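PDB 3U9L: 3-oxoacyl-[acyl-carrier-protein] reductase from Sinorhizobium meliloti, which probably reduces 3-oxoacyl groups carried on acyl carrier protein, using NADPH. Local coordinates for residues A158-F161 / A162-A166; F111-L114 / Y115-V119. All blocks are in the same frame, centred on the assembly; numbering follows the deposited sequence.

Contact 1 of 2, residues A158-F161 / A162-A166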
loop_
_atom_site.group_PDB
_atom_site.type_symbol
_atom_site.label_atom_id
_atom_site.label_comp_id
_atom_site.label_asym_id
_atom_site.label_seq_id
_atom_site.Cartn_x
_atom_site.Cartn_y
_atom_site.Cartn_z
ATOM N N ALA A 158 7.706 3.793 -7.706
ATOM C CA ALA A 158 6.391 3.976 -7.042
ATOM C C ALA A 158 5.412 2.821 -7.180
ATOM O O ALA A 158 4.872 2.377 -6.194
ATOM C CB ALA A 158 5.728 5.318 -7.362
ATOM N N PRO A 159 5.180 2.304 -8.402
ATOM C CA PRO A 159 4.171 1.229 -8.453
ATOM C C PRO A 159 4.561 -0.017 -7.640
ATOM O O PRO A 159 3.698 -0.765 -7.181
ATOM C CB PRO A 159 4.143 0.833 -9.939
ATOM C CG PRO A 159 4.856 1.958 -10.686
ATOM C CD PRO A 159 5.882 2.471 -9.693
ATOM N N TYR A 160 5.855 -0.263 -7.523
ATOM C CA TYR A 160 6.386 -1.358 -6.754
ATOM C C TYR A 160 6.294 -1.109 -5.236
ATOM O O TYR A 160 5.753 -1.927 -4.509
ATOM C CB TYR A 160 7.843 -1.646 -7.160
ATOM C CG TYR A 160 8.485 -2.677 -6.284
ATOM C CD1 TYR A 160 7.999 -3.997 -6.243
ATOM C CD2 TYR A 160 9.538 -2.344 -5.456
ATOM C CE1 TYR A 160 8.563 -4.948 -5.420
ATOM C CE2 TYR A 160 10.124 -3.278 -4.649
ATOM C CZ TYR A 160 9.630 -4.583 -4.620
ATOM O OH TYR A 160 10.230 -5.504 -3.774
ATOM N N PHE A 161 6.863 -0.012 -4.773
ATOM C CA PHE A 161 6.808 0.380 -3.372
ATOM C C PHE A 161 5.352 0.509 -2.886
ATOM O O PHE A 161 5.086 0.166 -1.773
ATOM C CB PHE A 161 7.551 1.708 -3.143
ATOM C CG PHE A 161 9.094 1.596 -3.225
ATOM C CD1 PHE A 161 9.706 0.369 -3.265
ATOM C CD2 PHE A 161 9.890 2.744 -3.201
ATOM C CE1 PHE A 161 11.109 0.258 -3.309
ATOM C CE2 PHE A 161 11.297 2.651 -3.245
ATOM C CZ PHE A 161 11.893 1.405 -3.280
ATOM N N ALA A 162 4.445 1.070 -3.704
ATOM C CA ALA A 162 3.022 1.094 -3.361
ATOM C C ALA A 162 2.498 -0.325 -3.080
ATOM O O ALA A 162 1.812 -0.590 -2.078
ATOM C CB ALA A 162 2.233 1.687 -4.522
ATOM N N ALA A 163 2.735 -1.233 -4.012
ATOM C CA ALA A 163 2.232 -2.586 -3.861
ATOM C C ALA A 163 2.823 -3.238 -2.623
ATOM O O ALA A 163 2.125 -3.927 -1.901
ATOM C CB ALA A 163 2.490 -3.403 -5.081
ATOM N N LYS A 164 4.111 -3.046 -2.354
ATOM C CA LYS A 164 4.720 -3.672 -1.175
ATOM C C LYS A 164 4.170 -3.066 0.115
ATOM O O LYS A 164 4.073 -3.771 1.111
ATOM C CB LYS A 164 6.247 -3.487 -1.146
ATOM C CG LYS A 164 6.978 -4.155 -2.298
ATOM C CD LYS A 164 6.630 -5.626 -2.400
ATOM C CE LYS A 164 7.112 -6.386 -1.199
ATOM N NZ LYS A 164 6.971 -7.916 -1.342
ATOM N N ALA A 165 3.917 -1.757 0.115
ATOM C CA ALA A 165 3.355 -1.084 1.262
ATOM C C ALA A 165 1.953 -1.643 1.586
ATOM O O ALA A 165 1.585 -1.835 2.762
ATOM C CB ALA A 165 3.252 0.423 0.979
ATOM N N ALA A 166 1.177 -1.900 0.543
ATOM C CA ALA A 166 -0.174 -2.478 0.714
ATOM C C ALA A 166 0.016 -3.883 1.229
ATOM O O ALA A 166 -0.717 -4.305 2.123
ATOM C CB ALA A 166 -0.933 -2.497 -0.602
#

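Contact 2 of 2, residues F111-L114 / Y115-V119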
loop_
_atom_site.group_PDB
_atom_site.type_symbol
_atom_site.label_atom_id
_atom_site.label_comp_id
_atom_site.label_asym_id
_atom_site.label_seq_id
_atom_site.Cartn_x
_atom_site.Cartn_y
_atom_site.Cartn_z
ATOM N N PHE A 111 0.238 0.097 -12.700
ATOM C CA PHE A 111 0.136 0.063 -11.239
ATOM C C PHE A 111 -0.755 -1.115 -10.840
ATOM O O PHE A 111 -0.462 -1.839 -9.891
ATOM C CB PHE A 111 -0.531 1.327 -10.742
ATOM C CG PHE A 111 0.400 2.461 -10.501
ATOM C CD1 PHE A 111 0.878 3.212 -11.554
ATOM C CD2 PHE A 111 0.764 2.802 -9.217
ATOM C CE1 PHE A 111 1.737 4.295 -11.346
ATOM C CE2 PHE A 111 1.616 3.903 -8.984
ATOM C CZ PHE A 111 2.097 4.655 -10.048
ATOM N N ALA A 112 -1.849 -1.308 -11.558
ATOM C CA ALA A 112 -2.759 -2.430 -11.332
ATOM C C ALA A 112 -2.078 -3.784 -11.465
ATOM O O ALA A 112 -2.264 -4.634 -10.662
ATOM C CB ALA A 112 -3.909 -2.367 -12.231
ATOM N N GLU A 113 -1.263 -3.921 -12.484
ATOM C CA GLU A 113 -0.570 -5.164 -12.741
ATOM C C GLU A 113 0.397 -5.491 -11.614
ATOM O O GLU A 113 0.543 -6.596 -11.216
ATOM C CB GLU A 113 0.152 -5.137 -14.081
ATOM C CG GLU A 113 1.005 -6.318 -14.281
ATOM C CD GLU A 113 1.856 -6.296 -15.535
ATOM O OE1 GLU A 113 1.992 -5.254 -16.170
ATOM O OE2 GLU A 113 2.407 -7.343 -15.858
ATOM N N LEU A 114 1.038 -4.470 -11.124
ATOM C CA LEU A 114 1.963 -4.586 -10.031
ATOM C C LEU A 114 1.233 -5.063 -8.760
ATOM O O LEU A 114 1.613 -6.021 -8.199
ATOM C CB LEU A 114 2.801 -3.339 -9.897
ATOM C CG LEU A 114 4.099 -3.237 -10.696
ATOM C CD1 LEU A 114 5.168 -4.032 -10.089
ATOM C CD2 LEU A 114 3.985 -3.499 -12.139
ATOM N N TYR A 115 0.159 -4.382 -8.402
ATOM C CA TYR A 115 -0.733 -4.814 -7.373
ATOM C C TYR A 115 -1.147 -6.292 -7.541
ATOM O O TYR A 115 -1.129 -7.025 -6.609
ATOM C CB TYR A 115 -1.960 -3.935 -7.292
ATOM C CG TYR A 115 -2.606 -3.894 -5.950
ATOM C CD1 TYR A 115 -1.971 -3.320 -4.888
ATOM C CD2 TYR A 115 -3.863 -4.400 -5.744
ATOM C CE1 TYR A 115 -2.538 -3.257 -3.693
ATOM C CE2 TYR A 115 -4.442 -4.341 -4.541
ATOM C CZ TYR A 115 -3.783 -3.765 -3.521
ATOM O OH TYR A 115 -4.313 -3.702 -2.317
ATOM N N ASP A 116 -1.520 -6.678 -8.745
ATOM C CA ASP A 116 -1.874 -8.047 -9.036
ATOM C C ASP A 116 -0.732 -8.962 -8.607
ATOM O O ASP A 116 -0.884 -9.826 -7.818
ATOM C CB ASP A 116 -2.211 -8.254 -10.515
ATOM C CG ASP A 116 -2.845 -9.628 -10.806
ATOM O OD1 ASP A 116 -3.400 -10.259 -9.956
ATOM O OD2 ASP A 116 -2.818 -10.050 -11.927
ATOM N N ILE A 117 0.425 -8.702 -9.141
ATOM C CA ILE A 117 1.600 -9.554 -8.841
ATOM C C ILE A 117 2.046 -9.578 -7.368
ATOM O O ILE A 117 2.446 -10.622 -6.821
ATOM C CB ILE A 117 2.837 -9.151 -9.692
ATOM C CG1 ILE A 117 2.524 -9.262 -11.190
ATOM C CG2 ILE A 117 4.030 -10.081 -9.361
ATOM C CD1 ILE A 117 3.709 -8.779 -12.144
ATOM N N ASN A 118 2.021 -8.431 -6.724
ATOM C CA ASN A 118 2.628 -8.348 -5.399
ATOM C C ASN A 118 1.607 -8.485 -4.255
ATOM O O ASN A 118 1.973 -8.844 -3.136
ATOM C CB ASN A 118 3.377 -7.032 -5.263
ATOM C CG ASN A 118 4.713 -7.024 -6.053
ATOM O OD1 ASN A 118 5.691 -7.605 -5.620
ATOM N ND2 ASN A 118 4.741 -6.311 -7.186
ATOM N N VAL A 119 0.333 -8.239 -4.551
ATOM C CA VAL A 119 -0.709 -8.307 -3.522
ATOM C C VAL A 119 -1.852 -9.300 -3.806
ATOM O O VAL A 119 -2.169 -10.164 -2.983
ATOM C CB VAL A 119 -1.316 -6.870 -3.253
ATOM C CG1 VAL A 119 -2.451 -6.966 -2.229
ATOM C CG2 VAL A 119 -0.231 -5.912 -2.709
#

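Contact 1 of 2, residues A158-F161 / A162-A166
Tyr160 and Lys164, one turn apart near the start of helix 158-179, carry the side-chain contact: Lys164 CG lies over one face of the phenol ring, and CD passes just outside its rim. Lys164 CG makes a CH-pi contact 3.8 Å from the ring centroid, displaced toward the rim on the hydroxyl half, where it is 3.6 Å from Tyr160 CZ. Lys164 CD continues beside Tyr160 CE1 at 3.6 Å. Two bends in the lysine chain (chi2 -54°, chi3 -65°) fold these carbons against the ring before the amine runs on, while Tyr160 CG, trans to its own nitrogen (chi1 174°), swings the ring back toward the following turn. Helical hydrogen bonds fix the backbone beneath. Lys164 N donates to Tyr160 O at 2.9 Å, joining the same pair; Ala162 N bonds Ala158 O and Ala165 N bonds Phe161 O in the same way, whereas the bond from Ala163 N to Pro159 O is weak. Small methyl groups elsewhere on this helix suit close packing: Ala162 and Ala165 meet Ile170 and Ala165 of the second subunit. Beyond the ring, Lys164 NZ donates to the carbonyl of Ile144. With an alanine at Tyr160, the face under Lys164 CG would be gone and the lysine stem would probably be left without its apolar mate. The four-residue spacing matches the Tyr-X-X-X-Lys signature of short-chain dehydrogenases. Apolar contact along the lysine stem and a polar grip on its tip together hold amine and hydroxyl near one another, consistent with the active-site pair of that family.

Contact 2 of 2, residues F111-L114 / Y115-V119
Leu114 and Asn118, one turn apart on helix 108-136, send their side chains out in the same direction, with Leu114 CD1 at 3.7 Å from the amide nitrogen Asn118 ND2. The same amide folds back onto the helix. With Asn118 CG lying beside its own backbone nitrogen (chi1 -75°), ND2 donates to Leu114 O at 3.3 Å, coming from above the carbonyl plane rather than within it. Asn118 N reaches that oxygen too, at 2.9 Å and nearly in line with the carbonyl, so two donors of one residue grip a single acceptor. ND2 also donates to the backbone oxygen of His97, which helps to fix the rotation of the carboxamide. On the next flank Glu113 and Ile117 run alongside one another, but the touch is slight: Ile117 CG1 rests 3.3 Å from the backbone oxygen Glu113 O, whereas the carboxylate atom Glu113 OE2 comes only to 4.2 Å from Ile117 CD1. The Asp116 carboxylate turns away to a salt bridge with Arg124. Tyr115 presents a ring face to Val119, whose CB sits 3.8 Å above its plane, over the centre. Regular helical bonds, among them Tyr115 N to Phe111 O at 3.0 Å, run through these turns, and the helix widens into a pi-type turn at 116-119. Helix 108-136, which follows strand 90-93 of the parallel Rossmann-type sheet, packs against helix 158-179, where Val119 meets Ile170. Tyr115 stacks its ring on Tyr115 of the second subunit, placing this segment in the dimer interface beside the neighbouring helix.

Overall arrangement
Contacts 1 and 2 belong to two adjacent helices of the dinucleotide-binding fold, their centres about 8 Å apart. They pack directly: Ala166 CB lies 3.6 Å from Tyr115 CE1, Pro159 CA 3.7 Å from Phe111 CE2, and Ala163 CB 3.7 Å from Asn118 CB. The asparagine of contact 2 also touches Tyr160 of contact 1, and Asn118 OD1 is 4.5 Å from Lys164 NZ. This grouping is consistent with the asparagine, tyrosine and lysine of the active site in related reductases. Both contacts also touch the second subunit, with the probable active-site residues on the same two helices.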